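Local coordinates for hypothetical protein EF_2215 (Enterococcus faecalis, PDB 2NN5) that is of unknown function but belongs to the AHA1 family, related to activators of the Hsp90 ATPase, and binds magnesium, at residues Asp59-Lys62 / Gln63-Pro66; Glu116-Pro119 / His120-Leu123; Glu132-Thr135 / Thr136-Lys140. One frame throughout, in Å; residues are numbered along the deposited sequence.

Contact 1: residues Asp59-Lys62 / Gln63-Pro66; sequences DKLK and QWFP
Leu61 O takes the amide N-H groups of both Trp64 and Phe65 toward the last turn of helix 58-64, and Gln63 N is bonded to Lys60 O; the chain continues as loop through Phe65 and Pro66. The Phe65 bond is the shorter of the pair, 2.9 Å from N to Leu61 O, whereas Trp64 N lies 3.2 Å from Leu61 O. The indole of Trp64 folds back over this turn. Its CG sits between the backbone N and the carbonyl carbon (chi1 64°), which brings Leu61 O over one face of the ring and Lys60 O to its edge, 3.3 Å from Trp64 CD1. Leu61 contributes one methyl to the packing, CD1 lying 3.5 Å from Trp64 CZ2. Lys60 and Gln63 run side by side in the same direction; a water accepts from Lys60 NZ and donates to Gln63 OE1, joining their ends. Lys62 reaches forward along the chain instead. Its chain is extended as far as CE and bends at the last torsion (chi4 -55°), setting NZ 2.8 Å from Pro66 O. The same ammonium also bonds Leu68 O, so it ties the loop to the start of strand 68-72. Helices 48-56, 58-64 and the long 138-157 pack with the antiparallel sheet, consistent with the helix-grip fold of SRPBCC proteins. Trp64 is buried between two of them: NE1 bonds Tyr54 O of helix 48-56, and the ring packs on Val148, Arg151 and Leu152 of helix 138-157. Leu61 turns to the sheet, touching Leu68, Ile70 and Trp79, while Phe65 meets Trp145 of helix 138-157 edge-to-face and packs on Phe81 of strand 78-83.

Contact 2: residues Glu116-Pro119 / His120-Leu123; sequences EQAP and HQTL
Gln121 O receives two amide N-H groups from the preceding strand end across the hairpin, those of Gln117 and Ala118. Gln117 N lies 2.8 Å from Gln121 O. Ala118 N is slightly farther, 3.1 Å from Gln121 O; both bonds are nearly straight, and both donors come from the same face of the carbonyl plane. In return, Gln121 N donates to Ala118 O over 3.0 Å, closing the type I turn through Pro119 and His120. The side chains follow this pairing. Ala118 CB packs beside Gln121, whose chain is extended beyond CG and brings NE2 within 3.7 Å of Ala118 CB. Gln117 instead folds back on itself at chi2 (-68°), laying its amide across Leu123, with NE2 3.5 Å from Leu123 CB; NE2 also makes a weak bond to Lys115 O. Within the turn, the His120 ring has the carbonyl carbon of Pro119 over one face, CG being 3.5 Å from Pro119 C. Further out, Glu116 and Thr122 form a non-hydrogen-bonded antiparallel pair with their side chains on the face that meets helix 48-56. Both touch Pro48, and Thr122 also packs on Ile51, its hydroxyl bonded to Ala46 O. A magnesium ion is nearby, about 4 Å from the Glu116 side chain, without evident direct coordination by it. Backbone bonds from Thr122 to Ile44 and from Leu123 to Lys115 seat strand 121-130 between its two neighbours. Two successive residues, Gln117 and Ala118, opposite the single Gln121 make a classic beta bulge, here leading into the tight hairpin turn between strands 108-116 and 121-130.

Contact 3: residues Glu132-Thr135 / Thr136-Lys140; sequences ENFT and TPRHK. With EDO (1,2-ethanediol), chain D.
Phe134 and Arg138 pack together in a local, mostly apolar contact on the protein surface, where the loop after strand 121-130 turns into helix 138-157. No hydrogen bond joins 132-135 to 136-140. The aliphatic part of Arg138 crosses the base of the phenylalanine, CG lying 3.7 Å from Phe134 CB, and the ring and guanidinium planes are inclined by 31°. Thr136 O comes up to the edge of the same ring, in its plane, 3.4 Å from Phe134 CD2. Pro137 occupies the N-cap position, and its carbonyl accepts a weak bond from Lys140 N in the first helical turn. A bend at chi3 (-69°) swings the guanidinium of Arg138 back toward Glu132, whose CA lies over one face, 3.5 Å from Arg138 NH1. NH1 itself donates to the carbonyls of Gln34 and Leu130, which hold the head group against the turn between strands 28-32 and 35-44 and the end of strand 121-130. At the guanidinium edge sits a 1,2-ethanediol, presumably picked up from the crystallisation medium. Arg138 NH2 donates to O2 of the diol over 2.9 Å, and NE adds a weak bond to the same oxygen. His139 takes the other hydroxyl, ND1 lying 2.8 Å from O1 of the diol, in the ring plane. Thr135 OG1 bonds Asp106 OD2, and Phe134 packs on Asp106 and Thr107.

In the fold
From the N terminus, the three contacts follow in series, none enclosing or crossing another, and each is local, between residues close in sequence. Contact 1 lies in helix 58-64 and the loop that leads to strand 68-72, at an outer edge of the antiparallel sheet. Contact 2 closes the hairpin between strands 108-116 and 121-130, and contact 3 carries the chain from the far end of strand 121-130 into helix 138-157. Contacts 2 and 3 therefore lie on opposite sides of the chain's centre, their centres 33 Å apart. Helix 138-157 starts in contact 3 and packs on contact 1, while helix 48-56 touches both contacts 1 and 2.

Contact 1: residues Asp59-Lys62 / Gln63-Pro66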
loop_
_atom_site.group_PDB
_atom_site.type_symbol
_atom_site.label_atom_id
_atom_site.label_comp_id
_atom_site.label_asym_id
_atom_site.label_seq_id
_atom_site.Cartn_x
_atom_site.Cartn_y
_atom_site.Cartn_z
ATOM N N ASP A 59 2.990 -16.316 0.804
ATOM C CA ASP A 59 2.824 -16.513 2.248
ATOM C C ASP A 59 3.164 -15.247 3.015
ATOM O O ASP A 59 2.664 -15.035 4.137
ATOM C CB ASP A 59 3.691 -17.659 2.708
ATOM C CG ASP A 59 3.156 -19.023 2.255
ATOM O OD1 ASP A 59 2.040 -19.134 1.674
ATOM O OD2 ASP A 59 3.878 -20.008 2.538
ATOM N N LYS A 60 4.028 -14.425 2.425
ATOM C CA LYS A 60 4.373 -13.154 3.086
ATOM C C LYS A 60 3.380 -12.037 2.733
ATOM O O LYS A 60 2.953 -11.260 3.588
ATOM C CB LYS A 60 5.777 -12.732 2.701
ATOM C CG LYS A 60 6.831 -13.591 3.397
ATOM C CD LYS A 60 8.204 -13.213 2.934
ATOM C CE LYS A 60 9.300 -14.095 3.520
ATOM N NZ LYS A 60 9.626 -13.567 4.848
ATOM N N LEU A 61 2.987 -12.011 1.484
ATOM C CA LEU A 61 2.007 -11.030 1.018
ATOM C C LEU A 61 0.736 -11.189 1.851
ATOM O O LEU A 61 0.159 -10.178 2.317
ATOM C CB LEU A 61 1.770 -11.310 -0.476
ATOM C CG LEU A 61 0.940 -10.367 -1.262
ATOM C CD1 LEU A 61 1.295 -8.907 -1.055
ATOM C CD2 LEU A 61 0.923 -10.760 -2.717
ATOM N N LYS A 62 0.314 -12.422 2.116
ATOM C CA LYS A 62 -0.919 -12.605 2.892
ATOM C C LYS A 62 -0.807 -12.166 4.353
ATOM O O LYS A 62 -1.807 -12.015 5.013
ATOM C CB LYS A 62 -1.416 -14.041 2.802
ATOM C CG LYS A 62 -1.961 -14.364 1.400
ATOM C CD LYS A 62 -2.629 -15.748 1.453
ATOM C CE LYS A 62 -3.321 -16.100 0.148
ATOM N NZ LYS A 62 -4.316 -15.012 -0.250
ATOM N N GLN A 63 0.418 -12.012 4.883
ATOM C CA GLN A 63 0.547 -11.522 6.269
ATOM C C GLN A 63 0.068 -10.093 6.435
ATOM O O GLN A 63 -0.254 -9.664 7.556
ATOM C CB GLN A 63 2.002 -11.609 6.771
ATOM C CG GLN A 63 2.506 -13.061 6.862
ATOM C CD GLN A 63 3.975 -13.131 7.248
ATOM O OE1 GLN A 63 4.773 -13.765 6.585
ATOM N NE2 GLN A 63 4.315 -12.480 8.321
ATOM N N TRP A 64 0.087 -9.319 5.353
ATOM C CA TRP A 64 -0.301 -7.924 5.462
ATOM C C TRP A 64 -1.484 -7.579 4.571
ATOM O O TRP A 64 -2.171 -6.585 4.843
ATOM C CB TRP A 64 0.898 -6.996 5.233
ATOM C CG TRP A 64 1.495 -7.052 3.862
ATOM C CD1 TRP A 64 2.403 -7.980 3.395
ATOM C CD2 TRP A 64 1.290 -6.113 2.799
ATOM N NE1 TRP A 64 2.726 -7.692 2.057
ATOM C CE2 TRP A 64 2.060 -6.549 1.682
ATOM C CE3 TRP A 64 0.534 -4.946 2.673
ATOM C CZ2 TRP A 64 2.051 -5.878 0.466
ATOM C CZ3 TRP A 64 0.557 -4.264 1.446
ATOM C CH2 TRP A 64 1.276 -4.757 0.366
ATOM N N PHE A 65 -1.734 -8.368 3.502
ATOM C CA PHE A 65 -2.882 -8.095 2.637
ATOM C C PHE A 65 -3.453 -9.474 2.249
ATOM O O PHE A 65 -3.140 -10.011 1.189
ATOM C CB PHE A 65 -2.468 -7.223 1.427
ATOM C CG PHE A 65 -3.617 -6.524 0.757
ATOM C CD1 PHE A 65 -4.944 -7.042 0.806
ATOM C CD2 PHE A 65 -3.405 -5.333 0.115
ATOM C CE1 PHE A 65 -5.991 -6.380 0.150
ATOM C CE2 PHE A 65 -4.440 -4.660 -0.544
ATOM C CZ PHE A 65 -5.735 -5.178 -0.520
ATOM N N PRO A 66 -4.315 -10.035 3.126
ATOM C CA PRO A 66 -4.735 -11.421 3.036
ATOM C C PRO A 66 -5.415 -11.837 1.735
ATOM O O PRO A 66 -5.393 -13.033 1.367
ATOM C CB PRO A 66 -5.703 -11.588 4.241
ATOM C CG PRO A 66 -5.353 -10.572 5.143
ATOM C CD PRO A 66 -4.813 -9.392 4.366
HETATM O O HOH W 1 7.572 -14.216 6.935
HETATM O O HOH W 2 -3.043 -11.319 7.456
#

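Contact 2: residues Glu116-Pro119 / His120-Leu123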
loop_
_atom_site.group_PDB
_atom_site.type_symbol
_atom_site.label_atom_id
_atom_site.label_comp_id
_atom_site.label_asym_id
_atom_site.label_seq_id
_atom_site.Cartn_x
_atom_site.Cartn_y
_atom_site.Cartn_z
ATOM N N GLU A 116 16.858 2.259 -0.214
ATOM C CA GLU A 116 17.745 1.863 0.902
ATOM C C GLU A 116 18.127 3.099 1.697
ATOM O O GLU A 116 18.573 4.126 1.094
ATOM C CB GLU A 116 18.995 1.139 0.352
ATOM C CG GLU A 116 19.871 0.589 1.467
ATOM C CD GLU A 116 20.825 -0.493 0.999
ATOM O OE1 GLU A 116 20.450 -1.298 0.085
ATOM O OE2 GLU A 116 21.935 -0.567 1.597
ATOM N N GLN A 117 17.977 3.043 3.031
ATOM C CA GLN A 117 18.409 4.159 3.877
ATOM C C GLN A 117 19.727 3.763 4.519
ATOM O O GLN A 117 20.582 4.616 4.720
ATOM C CB GLN A 117 17.398 4.482 4.961
ATOM C CG GLN A 117 16.025 4.746 4.370
ATOM C CD GLN A 117 15.930 6.041 3.544
ATOM O OE1 GLN A 117 15.850 7.167 4.092
ATOM N NE2 GLN A 117 15.881 5.883 2.224
ATOM N N ALA A 118 19.849 2.479 4.852
ATOM C CA ALA A 118 21.040 1.857 5.507
ATOM C C ALA A 118 20.953 0.354 5.228
ATOM O O ALA A 118 19.963 -0.105 4.661
ATOM C CB ALA A 118 21.030 2.155 6.990
ATOM N N PRO A 119 22.020 -0.438 5.549
ATOM C CA PRO A 119 21.979 -1.857 5.085
ATOM C C PRO A 119 20.727 -2.642 5.555
ATOM O O PRO A 119 20.249 -3.602 4.890
ATOM C CB PRO A 119 23.289 -2.445 5.683
ATOM C CG PRO A 119 24.237 -1.180 5.711
ATOM C CD PRO A 119 23.302 -0.099 6.211
ATOM N N HIS A 120 20.220 -2.233 6.707
ATOM C CA HIS A 120 19.045 -2.880 7.304
ATOM C C HIS A 120 17.920 -1.890 7.565
ATOM O O HIS A 120 17.102 -2.098 8.457
ATOM C CB HIS A 120 19.475 -3.618 8.580
ATOM C CG HIS A 120 20.425 -4.731 8.284
ATOM N ND1 HIS A 120 20.043 -5.871 7.605
ATOM C CD2 HIS A 120 21.755 -4.849 8.507
ATOM C CE1 HIS A 120 21.099 -6.655 7.443
ATOM N NE2 HIS A 120 22.144 -6.063 7.991
ATOM N N GLN A 121 17.867 -0.823 6.752
ATOM C CA GLN A 121 16.782 0.134 6.882
ATOM C C GLN A 121 16.318 0.562 5.525
ATOM O O GLN A 121 17.120 0.955 4.695
ATOM C CB GLN A 121 17.203 1.356 7.671
ATOM C CG GLN A 121 17.669 0.993 9.051
ATOM C CD GLN A 121 18.092 2.185 9.876
ATOM O OE1 GLN A 121 17.285 3.091 10.139
ATOM N NE2 GLN A 121 19.362 2.187 10.315
ATOM N N THR A 122 15.011 0.490 5.289
ATOM C CA THR A 122 14.477 0.823 3.987
ATOM C C THR A 122 13.390 1.863 4.150
ATOM O O THR A 122 12.659 1.845 5.131
ATOM C CB THR A 122 13.842 -0.414 3.368
ATOM O OG1 THR A 122 14.854 -1.397 3.168
ATOM C CG2 THR A 122 13.127 -0.104 2.018
ATOM N N LEU A 123 13.284 2.771 3.182
ATOM C CA LEU A 123 12.119 3.626 3.077
ATOM C C LEU A 123 11.311 3.092 1.923
ATOM O O LEU A 123 11.726 3.170 0.764
ATOM C CB LEU A 123 12.536 5.069 2.820
ATOM C CG LEU A 123 11.400 6.094 2.886
ATOM C CD1 LEU A 123 10.923 6.191 4.327
ATOM C CD2 LEU A 123 11.949 7.434 2.425
#

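Contact 3: residues Glu132-Thr135 / Thr136-Lys140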
loop_
_atom_site.group_PDB
_atom_site.type_symbol
_atom_site.label_atom_id
_atom_site.label_comp_id
_atom_site.label_asym_id
_atom_site.label_seq_id
_atom_site.Cartn_x
_atom_site.Cartn_y
_atom_site.Cartn_z
ATOM N N GLU A 132 -10.937 9.317 -11.699
ATOM C CA GLU A 132 -12.290 9.642 -11.240
ATOM C C GLU A 132 -13.278 8.472 -11.373
ATOM O O GLU A 132 -14.269 8.415 -10.612
ATOM C CB GLU A 132 -12.816 10.919 -11.941
ATOM C CG GLU A 132 -14.088 11.547 -11.345
ATOM C CD GLU A 132 -15.370 10.933 -11.907
ATOM O OE1 GLU A 132 -15.288 10.317 -12.997
ATOM O OE2 GLU A 132 -16.448 11.054 -11.261
ATOM N N ASN A 133 -12.993 7.526 -12.295
ATOM C CA ASN A 133 -13.845 6.335 -12.442
ATOM C C ASN A 133 -13.529 5.165 -11.491
ATOM O O ASN A 133 -14.111 4.083 -11.615
ATOM C CB ASN A 133 -13.887 5.858 -13.909
ATOM C CG ASN A 133 -12.580 5.278 -14.390
ATOM O OD1 ASN A 133 -12.535 4.629 -15.460
ATOM N ND2 ASN A 133 -11.516 5.464 -13.623
ATOM N N PHE A 134 -12.648 5.403 -10.504
ATOM C CA PHE A 134 -12.396 4.388 -9.497
ATOM C C PHE A 134 -13.704 3.853 -8.978
ATOM O O PHE A 134 -14.623 4.627 -8.657
ATOM C CB PHE A 134 -11.687 5.014 -8.304
ATOM C CG PHE A 134 -10.470 4.292 -7.900
ATOM C CD1 PHE A 134 -9.387 4.237 -8.770
ATOM C CD2 PHE A 134 -10.378 3.730 -6.655
ATOM C CE1 PHE A 134 -8.215 3.612 -8.411
ATOM C CE2 PHE A 134 -9.213 3.083 -6.286
ATOM C CZ PHE A 134 -8.116 3.055 -7.174
ATOM N N THR A 135 -13.787 2.538 -8.852
ATOM C CA THR A 135 -15.010 1.907 -8.380
ATOM C C THR A 135 -15.244 2.063 -6.869
ATOM O O THR A 135 -16.383 2.217 -6.433
ATOM C CB THR A 135 -15.104 0.430 -8.860
ATOM O OG1 THR A 135 -14.089 -0.337 -8.243
ATOM C CG2 THR A 135 -14.893 0.366 -10.336
ATOM N N THR A 136 -14.187 2.055 -6.074
ATOM C CA THR A 136 -14.267 2.262 -4.617
ATOM C C THR A 136 -14.136 3.785 -4.383
ATOM O O THR A 136 -13.316 4.428 -5.056
ATOM C CB THR A 136 -13.058 1.569 -3.958
ATOM O OG1 THR A 136 -13.105 0.155 -4.222
ATOM C CG2 THR A 136 -13.006 1.827 -2.438
ATOM N N PRO A 137 -14.879 4.366 -3.416
ATOM C CA PRO A 137 -14.618 5.806 -3.143
ATOM C C PRO A 137 -13.131 5.999 -2.834
ATOM O O PRO A 137 -12.546 5.208 -2.089
ATOM C CB PRO A 137 -15.493 6.120 -1.941
ATOM C CG PRO A 137 -16.642 5.059 -2.050
ATOM C CD PRO A 137 -15.959 3.815 -2.562
ATOM N N ARG A 138 -12.532 6.985 -3.469
ATOM C CA ARG A 138 -11.056 7.078 -3.423
ATOM C C ARG A 138 -10.494 7.256 -2.038
ATOM O O ARG A 138 -9.427 6.704 -1.750
ATOM C CB ARG A 138 -10.615 8.134 -4.385
ATOM C CG ARG A 138 -10.835 7.621 -5.808
ATOM C CD ARG A 138 -10.510 8.611 -6.850
ATOM N NE ARG A 138 -11.483 9.698 -6.811
ATOM C CZ ARG A 138 -11.401 10.738 -7.621
ATOM N NH1 ARG A 138 -10.398 10.840 -8.500
ATOM N NH2 ARG A 138 -12.316 11.706 -7.538
ATOM N N HIS A 139 -11.194 8.009 -1.165
ATOM C CA HIS A 139 -10.661 8.194 0.177
ATOM C C HIS A 139 -10.692 6.868 0.968
ATOM O O HIS A 139 -9.885 6.652 1.900
ATOM C CB HIS A 139 -11.418 9.302 0.906
ATOM C CG HIS A 139 -12.860 9.009 1.095
ATOM N ND1 HIS A 139 -13.793 9.104 0.081
ATOM C CD2 HIS A 139 -13.530 8.630 2.199
ATOM C CE1 HIS A 139 -14.979 8.775 0.568
ATOM N NE2 HIS A 139 -14.848 8.526 1.853
ATOM N N LYS A 140 -11.648 5.991 0.644
ATOM C CA LYS A 140 -11.700 4.689 1.325
ATOM C C LYS A 140 -10.601 3.777 0.834
ATOM O O LYS A 140 -10.047 2.992 1.610
ATOM C CB LYS A 140 -13.045 3.971 1.142
ATOM C CG LYS A 140 -14.158 4.556 1.941
ATOM C CD LYS A 140 -15.426 3.680 1.953
ATOM C CE LYS A 140 -15.575 2.698 0.788
ATOM N NZ LYS A 140 -14.973 1.329 1.011
HETATM C C1 EDO D . -13.304 11.648 -2.644
HETATM O O1 EDO D . -13.332 10.238 -2.448
HETATM C C2 EDO D . -12.770 12.001 -4.030
HETATM O O2 EDO D . -13.598 11.365 -4.980
#